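Putative iron binding protein (Bordetella pertussis Tohama I, PDB 1Y9U) binds ferric iron through tyrosine side chains and probably serves iron uptake as a periplasmic solute-binding protein. Local coordinates at residues Y122-A126 / W163-V167; A146-A150 / T235-I239; A149-H154 / L300-I305; K221-P225 / F292-K296. All blocks are in the same frame, centred on the assembly; numbering follows the deposited sequence.

Contact 1 (Y122-A126 / W163-V167)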
loop_
_atom_site.group_PDB
_atom_site.type_symbol
_atom_site.label_atom_id
_atom_site.label_comp_id
_atom_site.label_asym_id
_atom_site.label_seq_id
_atom_site.Cartn_x
_atom_site.Cartn_y
_atom_site.Cartn_z
ATOM N N TYR A 122 -7.667 14.651 -5.803
ATOM C CA TYR A 122 -6.210 14.814 -5.776
ATOM C C TYR A 122 -5.757 16.089 -6.469
ATOM O O TYR A 122 -4.895 16.789 -5.987
ATOM C CB TYR A 122 -5.482 13.608 -6.372
ATOM C CG TYR A 122 -5.589 12.369 -5.521
ATOM C CD1 TYR A 122 -6.420 11.309 -5.879
ATOM C CD2 TYR A 122 -4.844 12.259 -4.363
ATOM C CE1 TYR A 122 -6.533 10.166 -5.086
ATOM C CE2 TYR A 122 -4.939 11.140 -3.562
ATOM C CZ TYR A 122 -5.792 10.094 -3.913
ATOM O OH TYR A 122 -5.890 8.964 -3.134
ATOM N N GLY A 123 -6.403 16.407 -7.574
ATOM C CA GLY A 123 -6.094 17.618 -8.311
ATOM C C GLY A 123 -6.190 18.893 -7.489
ATOM O O GLY A 123 -5.508 19.870 -7.793
ATOM N N ASP A 124 -7.046 18.914 -6.469
ATOM C CA ASP A 124 -7.227 20.105 -5.646
ATOM C C ASP A 124 -5.967 20.534 -4.915
ATOM O O ASP A 124 -5.866 21.677 -4.486
ATOM C CB ASP A 124 -8.357 19.902 -4.616
ATOM C CG ASP A 124 -9.698 19.593 -5.247
ATOM O OD1 ASP A 124 -9.919 19.918 -6.449
ATOM O OD2 ASP A 124 -10.588 19.016 -4.591
ATOM N N LEU A 125 -5.009 19.622 -4.732
ATOM C CA LEU A 125 -3.810 19.950 -3.984
ATOM C C LEU A 125 -2.956 21.022 -4.684
ATOM O O LEU A 125 -2.149 21.691 -4.055
ATOM C CB LEU A 125 -2.996 18.676 -3.742
ATOM C CG LEU A 125 -1.934 18.762 -2.639
ATOM C CD1 LEU A 125 -2.541 19.001 -1.267
ATOM C CD2 LEU A 125 -1.120 17.482 -2.647
ATOM N N ALA A 126 -3.136 21.157 -5.995
ATOM C CA ALA A 126 -2.434 22.172 -6.803
ATOM C C ALA A 126 -3.159 23.532 -6.814
ATOM O O ALA A 126 -2.655 24.474 -7.411
ATOM C CB ALA A 126 -2.266 21.668 -8.219
ATOM N N TRP A 163 -0.025 19.468 -12.318
ATOM C CA TRP A 163 -0.316 19.168 -10.918
ATOM C C TRP A 163 0.948 19.179 -10.080
ATOM O O TRP A 163 0.995 19.813 -9.038
ATOM C CB TRP A 163 -1.012 17.820 -10.818
ATOM C CG TRP A 163 -1.445 17.457 -9.432
ATOM C CD1 TRP A 163 -2.530 17.930 -8.791
ATOM C CD2 TRP A 163 -0.777 16.578 -8.516
ATOM N NE1 TRP A 163 -2.613 17.395 -7.530
ATOM C CE2 TRP A 163 -1.554 16.544 -7.341
ATOM C CE3 TRP A 163 0.374 15.789 -8.591
ATOM C CZ2 TRP A 163 -1.213 15.754 -6.238
ATOM C CZ3 TRP A 163 0.723 15.016 -7.489
ATOM C CH2 TRP A 163 -0.078 15.004 -6.337
ATOM N N LEU A 164 1.980 18.481 -10.531
ATOM C CA LEU A 164 3.244 18.440 -9.803
ATOM C C LEU A 164 3.830 19.825 -9.576
ATOM O O LEU A 164 4.293 20.135 -8.481
ATOM C CB LEU A 164 4.267 17.546 -10.506
ATOM C CG LEU A 164 4.013 16.041 -10.360
ATOM C CD1 LEU A 164 4.844 15.281 -11.370
ATOM C CD2 LEU A 164 4.296 15.587 -8.911
ATOM N N ARG A 165 3.827 20.662 -10.613
ATOM C CA ARG A 165 4.368 22.013 -10.484
ATOM C C ARG A 165 3.533 22.857 -9.493
ATOM O O ARG A 165 4.092 23.602 -8.700
ATOM C CB ARG A 165 4.419 22.703 -11.836
ATOM C CG ARG A 165 5.468 22.192 -12.762
ATOM C CD ARG A 165 5.564 23.051 -14.042
ATOM N NE ARG A 165 6.335 22.369 -15.058
ATOM C CZ ARG A 165 7.654 22.283 -15.050
ATOM N NH1 ARG A 165 8.380 22.886 -14.120
ATOM N NH2 ARG A 165 8.283 21.596 -15.991
ATOM N N GLY A 166 2.218 22.695 -9.504
ATOM C CA GLY A 166 1.347 23.441 -8.619
ATOM C C GLY A 166 1.506 22.987 -7.169
ATOM O O GLY A 166 1.489 23.786 -6.251
ATOM N N VAL A 167 1.642 21.674 -6.965
ATOM C CA VAL A 167 1.852 21.139 -5.626
ATOM C C VAL A 167 3.207 21.575 -5.086
ATOM O O VAL A 167 3.305 22.076 -3.950
ATOM C CB VAL A 167 1.722 19.615 -5.610
ATOM C CG1 VAL A 167 2.161 19.013 -4.257
ATOM C CG2 VAL A 167 0.300 19.216 -5.904
#
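The carbonyl oxygen of Tyr122 is gripped by two N-H groups that reach it from opposite faces of the carbonyl plane. One is the indole of the facing helix: Trp163 NE1 donates to Tyr122 O at 2.8 Å, with a moderately bent N-H...O angle of 142°. This donor stands well above the carbonyl plane, and the oxygen is tilted from the plane of the indole. The other is Leu125 N, 3.1 Å from Tyr122 O, the bond that closes the 3-10 turn. Tryptophan suits the place because it offers a broad apolar surface and still supplies a donor at its rim. With CG anti to the backbone N (chi1 -176°), its ring reaches from the helix to the turn, where Trp163 CD1 meets Ala126 CB at 3.8 Å. Val167, one helical turn on, lays CG2 over the centre of the indole, a contact within the helix that covers that face and helps to limit the ring's rotation. Val167 CG2 also lies 4.0 Å from Leu125 CD2, so it is shared between ring and leucine, while Leu125 CD2 also touches Trp163 CZ2. At Ala126 and Gly166 the backbones come nearest, the CA atoms 4.4 Å apart. Gly166 has no side chain to set against the Ala126 methyl, and the small pair permits this approach. The 3-10 turn, in the loop after strand 100-112, thus rests on helix 157-170. Met151 of helix 142-155 backs both Tyr122 and Trp163, and Leu195 of strand 193-197 packs on Leu125 and Trp163.

Contact 2 (A146-A150 / T235-I239)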
loop_
_atom_site.group_PDB
_atom_site.type_symbol
_atom_site.label_atom_id
_atom_site.label_comp_id
_atom_site.label_asym_id
_atom_site.label_seq_id
_atom_site.Cartn_x
_atom_site.Cartn_y
_atom_site.Cartn_z
ATOM N N ALA A 146 3.992 6.174 -7.098
ATOM C CA ALA A 146 2.830 5.373 -7.452
ATOM C C ALA A 146 1.596 6.245 -7.698
ATOM O O ALA A 146 0.818 5.978 -8.604
ATOM C CB ALA A 146 2.543 4.349 -6.374
ATOM N N LEU A 147 1.396 7.280 -6.870
ATOM C CA LEU A 147 0.243 8.175 -7.022
ATOM C C LEU A 147 0.363 8.945 -8.340
ATOM O O LEU A 147 -0.599 9.094 -9.076
ATOM C CB LEU A 147 0.142 9.142 -5.821
ATOM C CG LEU A 147 -0.938 10.230 -5.917
ATOM C CD1 LEU A 147 -2.315 9.643 -5.995
ATOM C CD2 LEU A 147 -0.822 11.217 -4.736
ATOM N N VAL A 148 1.572 9.432 -8.616
ATOM C CA VAL A 148 1.864 10.140 -9.875
ATOM C C VAL A 148 1.616 9.235 -11.080
ATOM O O VAL A 148 1.041 9.661 -12.068
ATOM C CB VAL A 148 3.295 10.731 -9.865
ATOM C CG1 VAL A 148 3.656 11.383 -11.217
ATOM C CG2 VAL A 148 3.396 11.758 -8.730
ATOM N N ALA A 149 2.027 7.980 -10.989
ATOM C CA ALA A 149 1.805 7.020 -12.079
ATOM C C ALA A 149 0.321 6.804 -12.334
ATOM O O ALA A 149 -0.136 6.789 -13.476
ATOM C CB ALA A 149 2.508 5.697 -11.787
ATOM N N ALA A 150 -0.465 6.680 -11.275
ATOM C CA ALA A 150 -1.905 6.535 -11.431
ATOM C C ALA A 150 -2.507 7.795 -12.049
ATOM O O ALA A 150 -3.431 7.734 -12.860
ATOM C CB ALA A 150 -2.555 6.236 -10.089
ATOM N N THR A 235 -10.243 6.447 -4.579
ATOM C CA THR A 235 -9.013 6.765 -3.858
ATOM C C THR A 235 -7.876 5.885 -4.334
ATOM O O THR A 235 -8.068 4.697 -4.592
ATOM C CB THR A 235 -9.269 6.551 -2.358
ATOM O OG1 THR A 235 -10.270 7.478 -1.901
ATOM C CG2 THR A 235 -8.003 6.785 -1.525
ATOM N N HIS A 236 -6.687 6.471 -4.447
ATOM C CA HIS A 236 -5.491 5.765 -4.818
ATOM C C HIS A 236 -5.075 4.781 -3.743
ATOM O O HIS A 236 -4.930 5.145 -2.580
ATOM C CB HIS A 236 -4.336 6.749 -5.029
ATOM C CG HIS A 236 -3.044 6.075 -5.357
ATOM N ND1 HIS A 236 -1.988 5.923 -4.478
ATOM C CD2 HIS A 236 -2.668 5.468 -6.501
ATOM C CE1 HIS A 236 -1.011 5.264 -5.090
ATOM N NE2 HIS A 236 -1.406 4.975 -6.315
ATOM N N VAL A 237 -4.829 3.545 -4.159
ATOM C CA VAL A 237 -4.266 2.531 -3.288
ATOM C C VAL A 237 -3.056 1.853 -3.920
ATOM O O VAL A 237 -3.015 1.575 -5.131
ATOM C CB VAL A 237 -5.299 1.450 -2.850
ATOM C CG1 VAL A 237 -6.526 2.087 -2.226
ATOM C CG2 VAL A 237 -5.675 0.490 -3.990
ATOM N N ASN A 238 -2.032 1.640 -3.110
ATOM C CA ASN A 238 -1.053 0.594 -3.428
ATOM C C ASN A 238 -1.450 -0.635 -2.580
ATOM O O ASN A 238 -2.483 -0.629 -1.892
ATOM C CB ASN A 238 0.427 1.031 -3.244
ATOM C CG ASN A 238 1.410 0.304 -4.195
ATOM O OD1 ASN A 238 1.211 -0.833 -4.574
ATOM N ND2 ASN A 238 2.469 1.026 -4.635
ATOM N N ILE A 239 -0.658 -1.685 -2.643
ATOM C CA ILE A 239 -1.033 -2.939 -2.015
ATOM C C ILE A 239 0.122 -3.641 -1.357
ATOM O O ILE A 239 1.273 -3.395 -1.665
ATOM C CB ILE A 239 -1.644 -3.894 -3.078
ATOM C CG1 ILE A 239 -0.606 -4.275 -4.148
ATOM C CG2 ILE A 239 -2.916 -3.319 -3.682
ATOM C CD1 ILE A 239 -1.090 -5.396 -5.085
#
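His236 lays one face of its imidazole on the backbone of helix 142-155, over Leu147 CA. This is a CH-pi contact: Leu147 CA lies 3.8 Å from the centroid of the His236 ring and only 16° off its normal, although displaced toward the rim. A flat ring suits the spot, since it can lie close against a helix whose neighbouring residues are small. Ala150, whose methyl meets the ring obliquely, is one of these, and Ala146 is the other. The Leu147 side chain passes alongside, and its CD1 packs against His236 CB at 3.7 Å. Leu147 CG is anti to its own backbone N (chi1 174°), which brings that branch to the root of the histidine.

Two residues further along the chain, Asn238 brings its amide end to the helix, with ND2 3.8 Å from Ala146 CB. The other end of that amide is fixed within the strand: Ile239 N donates to Asn238 OD1 at 2.8 Å, and Ile64 N holds the same oxygen. The Asn238 side chain lies about 6 Å from that of Tyr143, an iron ligand near the start of the same helix.

His236 N is in turn bonded to Tyr122 OH. Ile305 of helix 303-318 packs on both Ala146 and His236, while backbone bonds to Arg107 and Arg105 join this strand to strand 100-112, placing the contact where sheet and two helices meet.

Contact 3 (A149-H154 / L300-I305)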
loop_
_atom_site.group_PDB
_atom_site.type_symbol
_atom_site.label_atom_id
_atom_site.label_comp_id
_atom_site.label_asym_id
_atom_site.label_seq_id
_atom_site.Cartn_x
_atom_site.Cartn_y
_atom_site.Cartn_z
ATOM N N ALA A 149 2.027 7.980 -10.989
ATOM C CA ALA A 149 1.805 7.020 -12.079
ATOM C C ALA A 149 0.321 6.804 -12.334
ATOM O O ALA A 149 -0.136 6.789 -13.476
ATOM C CB ALA A 149 2.508 5.697 -11.787
ATOM N N ALA A 150 -0.465 6.680 -11.275
ATOM C CA ALA A 150 -1.905 6.535 -11.431
ATOM C C ALA A 150 -2.507 7.795 -12.049
ATOM O O ALA A 150 -3.431 7.734 -12.860
ATOM C CB ALA A 150 -2.555 6.236 -10.089
ATOM N N MET A 151 -1.993 8.962 -11.665
ATOM C CA MET A 151 -2.478 10.217 -12.226
ATOM C C MET A 151 -2.186 10.299 -13.737
ATOM O O MET A 151 -3.018 10.773 -14.493
ATOM C CB MET A 151 -1.881 11.430 -11.495
ATOM C CG MET A 151 -2.541 12.758 -11.886
ATOM S SD MET A 151 -1.942 14.145 -10.889
ATOM C CE MET A 151 -2.809 13.865 -9.342
ATOM N N ILE A 152 -1.029 9.830 -14.181
ATOM C CA ILE A 152 -0.753 9.793 -15.636
ATOM C C ILE A 152 -1.770 8.877 -16.309
ATOM O O ILE A 152 -2.339 9.211 -17.343
ATOM C CB ILE A 152 0.680 9.338 -15.938
ATOM C CG1 ILE A 152 1.697 10.317 -15.334
ATOM C CG2 ILE A 152 0.899 9.204 -17.449
ATOM C CD1 ILE A 152 3.104 9.839 -15.355
ATOM N N ALA A 153 -2.006 7.706 -15.718
ATOM C CA ALA A 153 -2.946 6.747 -16.291
ATOM C C ALA A 153 -4.343 7.338 -16.460
ATOM O O ALA A 153 -5.016 7.102 -17.475
ATOM C CB ALA A 153 -3.015 5.501 -15.432
ATOM N N HIS A 154 -4.785 8.123 -15.491
ATOM C CA HIS A 154 -6.111 8.714 -15.506
ATOM C C HIS A 154 -6.194 9.957 -16.397
ATOM O O HIS A 154 -7.108 10.088 -17.218
ATOM C CB HIS A 154 -6.522 9.130 -14.098
ATOM C CG HIS A 154 -7.048 8.003 -13.273
ATOM N ND1 HIS A 154 -6.516 7.636 -12.057
ATOM C CD2 HIS A 154 -8.098 7.177 -13.491
ATOM C CE1 HIS A 154 -7.213 6.616 -11.578
ATOM N NE2 HIS A 154 -8.185 6.330 -12.421
ATOM N N LEU A 300 -9.036 1.724 -11.285
ATOM C CA LEU A 300 -7.833 1.517 -12.066
ATOM C C LEU A 300 -7.184 0.170 -11.713
ATOM O O LEU A 300 -7.003 -0.139 -10.529
ATOM C CB LEU A 300 -6.838 2.652 -11.778
ATOM C CG LEU A 300 -5.590 2.686 -12.638
ATOM C CD1 LEU A 300 -5.945 3.207 -14.036
ATOM C CD2 LEU A 300 -4.512 3.572 -12.034
ATOM N N PRO A 301 -6.823 -0.649 -12.689
ATOM C CA PRO A 301 -5.978 -1.804 -12.401
ATOM C C PRO A 301 -4.663 -1.341 -11.795
ATOM O O PRO A 301 -4.009 -0.475 -12.361
ATOM C CB PRO A 301 -5.781 -2.451 -13.780
ATOM C CG PRO A 301 -6.935 -1.981 -14.565
ATOM C CD PRO A 301 -7.204 -0.580 -14.114
ATOM N N VAL A 302 -4.297 -1.839 -10.620
ATOM C CA VAL A 302 -3.074 -1.359 -9.983
ATOM C C VAL A 302 -1.841 -1.698 -10.791
ATOM O O VAL A 302 -0.808 -1.065 -10.626
ATOM C CB VAL A 302 -2.908 -1.828 -8.516
ATOM C CG1 VAL A 302 -3.937 -1.147 -7.639
ATOM C CG2 VAL A 302 -2.971 -3.361 -8.382
ATOM N N ALA A 303 -1.937 -2.668 -11.705
ATOM C CA ALA A 303 -0.826 -2.934 -12.609
ATOM C C ALA A 303 -0.421 -1.697 -13.432
ATOM O O ALA A 303 0.741 -1.573 -13.792
ATOM C CB ALA A 303 -1.128 -4.114 -13.515
ATOM N N GLU A 304 -1.376 -0.806 -13.692
ATOM C CA GLU A 304 -1.108 0.485 -14.366
ATOM C C GLU A 304 -0.080 1.340 -13.625
ATOM O O GLU A 304 0.660 2.123 -14.239
ATOM C CB GLU A 304 -2.404 1.289 -14.572
ATOM C CG GLU A 304 -3.395 0.660 -15.538
ATOM C CD GLU A 304 -3.017 0.899 -16.991
ATOM O OE1 GLU A 304 -2.330 0.044 -17.561
ATOM O OE2 GLU A 304 -3.391 1.954 -17.541
ATOM N N ILE A 305 -0.043 1.225 -12.304
ATOM C CA ILE A 305 0.933 1.968 -11.511
ATOM C C ILE A 305 2.354 1.530 -11.888
ATOM O O ILE A 305 3.252 2.350 -12.067
ATOM C CB ILE A 305 0.661 1.778 -9.999
ATOM C CG1 ILE A 305 -0.634 2.467 -9.609
ATOM C CG2 ILE A 305 1.819 2.287 -9.161
ATOM C CD1 ILE A 305 -1.193 1.937 -8.318
#
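Leu300 spreads its two methyl branches over helix 142-155, and each finds a different alanine. Leu300 CD2 lies 3.8 Å from Ala150 CB, and Leu300 CD1 lies 4.0 Å from Ala153 CB. The conformation makes this possible: CG is anti to the backbone N (chi1 -173°), carrying the fork toward the helix. The branched end of a leucine is well matched to a surface of methyl groups one turn apart. His154 comes from the side. Its CG stands anti to its carbonyl carbon (chi1 -81°), a setting that brings the imidazole across the leucine, with Leu300 CD1 over one face about 4.1 Å above the ring plane, toward the rim. Leu300 CB also meets the rim, 4.0 Å from His154 NE2.

The two segments belong to the helical packing around the sheet of a periplasmic binding protein: a leucine just ahead of helix 303-318 and the first turn of that helix lie against the middle and end of helix 142-155. Ala149 and Ile305 are the nearest residues of the two backbones, their CA atoms 5.2 Å apart, and Ala149 CB reaches Ile305 O at 3.4 Å. The small alanine suits so close an approach.

Ile305 adds its CG1 branch, 4.3 Å from Ala150 CB. Glu304 is bent at chi2 (-79°), which lets the carboxylate run alongside helix 142-155; OE2 ends 4.1 Å from Ala153 CB, an apolar neighbour. Further along helix 303-318, Tyr308 touches both Ala149 and Ala153, and the Phe227 ring meets that of His154.

Contact 4 (K221-P225 / F292-K296)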
loop_
_atom_site.group_PDB
_atom_site.type_symbol
_atom_site.label_atom_id
_atom_site.label_comp_id
_atom_site.label_asym_id
_atom_site.label_seq_id
_atom_site.Cartn_x
_atom_site.Cartn_y
_atom_site.Cartn_z
ATOM N N LYS A 221 -7.315 14.851 11.070
ATOM C CA LYS A 221 -8.320 13.947 10.570
ATOM C C LYS A 221 -7.919 13.512 9.161
ATOM O O LYS A 221 -7.058 14.125 8.520
ATOM C CB LYS A 221 -9.704 14.594 10.539
ATOM C CG LYS A 221 -9.834 15.808 9.621
ATOM C CD LYS A 221 -11.196 16.491 9.745
ATOM C CE LYS A 221 -11.192 17.768 8.975
ATOM N NZ LYS A 221 -12.485 18.492 9.129
ATOM N N VAL A 222 -8.542 12.445 8.694
ATOM C CA VAL A 222 -8.319 11.931 7.355
ATOM C C VAL A 222 -9.469 12.331 6.433
ATOM O O VAL A 222 -10.650 12.171 6.764
ATOM C CB VAL A 222 -8.179 10.393 7.379
ATOM C CG1 VAL A 222 -8.298 9.787 5.994
ATOM C CG2 VAL A 222 -6.864 10.000 8.012
ATOM N N VAL A 223 -9.102 12.837 5.266
ATOM C CA VAL A 223 -10.021 12.956 4.139
ATOM C C VAL A 223 -9.396 12.131 3.019
ATOM O O VAL A 223 -8.233 12.336 2.679
ATOM C CB VAL A 223 -10.225 14.428 3.710
ATOM C CG1 VAL A 223 -11.040 14.517 2.442
ATOM C CG2 VAL A 223 -10.907 15.191 4.817
ATOM N N ARG A 224 -10.157 11.192 2.465
ATOM C CA ARG A 224 -9.674 10.364 1.366
ATOM C C ARG A 224 -9.980 11.040 0.038
ATOM O O ARG A 224 -11.157 11.113 -0.347
ATOM C CB ARG A 224 -10.335 8.988 1.382
ATOM C CG ARG A 224 -10.018 8.144 2.619
ATOM C CD ARG A 224 -10.050 6.705 2.285
ATOM N NE ARG A 224 -9.818 5.750 3.350
ATOM C CZ ARG A 224 -10.766 5.182 4.088
ATOM N NH1 ARG A 224 -12.021 5.589 4.030
ATOM N NH2 ARG A 224 -10.453 4.212 4.939
ATOM N N PRO A 225 -8.971 11.526 -0.677
ATOM C CA PRO A 225 -9.239 12.126 -1.988
ATOM C C PRO A 225 -9.630 11.087 -3.010
ATOM O O PRO A 225 -9.355 9.895 -2.850
ATOM C CB PRO A 225 -7.905 12.768 -2.378
ATOM C CG PRO A 225 -7.085 12.784 -1.121
ATOM C CD PRO A 225 -7.533 11.569 -0.357
ATOM N N PHE A 292 -12.424 6.560 9.366
ATOM C CA PHE A 292 -12.103 7.329 8.176
ATOM C C PHE A 292 -13.291 7.420 7.203
ATOM O O PHE A 292 -13.237 8.148 6.224
ATOM C CB PHE A 292 -10.894 6.722 7.452
ATOM C CG PHE A 292 -9.619 6.630 8.284
ATOM C CD1 PHE A 292 -8.613 5.758 7.890
ATOM C CD2 PHE A 292 -9.423 7.411 9.417
ATOM C CE1 PHE A 292 -7.416 5.657 8.628
ATOM C CE2 PHE A 292 -8.241 7.306 10.164
ATOM C CZ PHE A 292 -7.242 6.432 9.762
ATOM N N GLY A 293 -14.320 6.621 7.446
ATOM C CA GLY A 293 -15.532 6.658 6.641
ATOM C C GLY A 293 -15.434 5.709 5.467
ATOM O O GLY A 293 -14.504 4.931 5.368
ATOM N N PRO A 294 -16.397 5.765 4.562
ATOM C CA PRO A 294 -16.454 4.808 3.461
ATOM C C PRO A 294 -15.273 4.982 2.498
ATOM O O PRO A 294 -14.902 6.099 2.144
ATOM C CB PRO A 294 -17.786 5.165 2.781
ATOM C CG PRO A 294 -18.001 6.564 3.121
ATOM C CD PRO A 294 -17.510 6.727 4.515
ATOM N N LEU A 295 -14.663 3.867 2.123
ATOM C CA LEU A 295 -13.585 3.840 1.146
ATOM C C LEU A 295 -14.139 3.475 -0.227
ATOM O O LEU A 295 -14.783 2.445 -0.375
ATOM C CB LEU A 295 -12.512 2.819 1.553
ATOM C CG LEU A 295 -11.379 2.559 0.549
ATOM C CD1 LEU A 295 -10.520 3.777 0.329
ATOM C CD2 LEU A 295 -10.519 1.381 0.998
ATOM N N LYS A 296 -13.899 4.332 -1.204
ATOM C CA LYS A 296 -14.138 4.045 -2.609
ATOM C C LYS A 296 -12.759 3.836 -3.210
ATOM O O LYS A 296 -11.932 4.745 -3.228
ATOM C CB LYS A 296 -14.874 5.208 -3.298
ATOM C CG LYS A 296 -15.294 4.960 -4.732
ATOM C CD LYS A 296 -16.241 3.779 -4.892
ATOM C CE LYS A 296 -17.069 3.853 -6.188
ATOM N NZ LYS A 296 -17.036 2.564 -6.966
HETATM O O HOH W 1 -12.720 3.245 6.542
HETATM O O HOH W 2 -13.501 8.161 3.400
#
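The guanidinium of Arg224 is sandwiched between aliphatic carbons, with Phe292 CB lying 3.4 Å above the plane on one face and Leu295 CB on the opposite face. At its edge, almost exactly in plane, is the carbonyl oxygen of Gly293, to which Arg224 NH1 donates at 2.9 Å with an N-H...O angle of 155°. The Phe292 ring stands nearly upright to the guanidinium, the planes 81° apart, and receives NH2 at its own edge, so the arginine does not stack on the aromatic face. That face belongs to Val222, whose CG2 makes a CH-pi contact 3.9 Å from the Phe292 ring centroid.

Arginine suits this place because its flat end can be packed on both sides while its rim still donates in several directions. Extended from CG to NE, the chain carries that end across to the loop, and Leu295 CD1 touches Arg224 CD at 3.6 Å on the way. Water 1 links NH2 to Gly293 O. Water 2 accepts from Arg224 NH1 at 3.0 Å and donates to the carbonyls of Phe292 and Pro294, so the arginine organises three successive carbonyls. NE is held by a salt bridge to Asp106, which helps to fix the rotation of the group.

Gly293 leaves the helix with positive phi (90°), where a side chain would be jammed against the preceding carbonyl. Such a glycine commonly ends a helix, here 287-291, and the turn packs against strand 220-223 and the residues after it, beside the iron site: the side chain of Phe292 lies about 7 Å from that of the iron ligand Tyr199.

From the N terminus, 122-126 opens contact 1, and helix 142-155 then provides the starting segments of contacts 2 and 3, which overlap at Ala149 and Ala150. Contact 1 closes next, on helix 157-170, crossing both. Strand 220-223 opens contact 4 before 235-239 closes contact 2, so these two cross as well. The loop 292-296 closes contact 4, and 300-305 finally closes contact 3, whose long span encloses all of contact 4. Leu164 of contact 1 packs on Val148 of contact 2, and Thr235 joins contact 2 to Pro225 and Lys296 of contact 4. Together they tie helices 142-155, 157-170 and 303-318 to the central sheet.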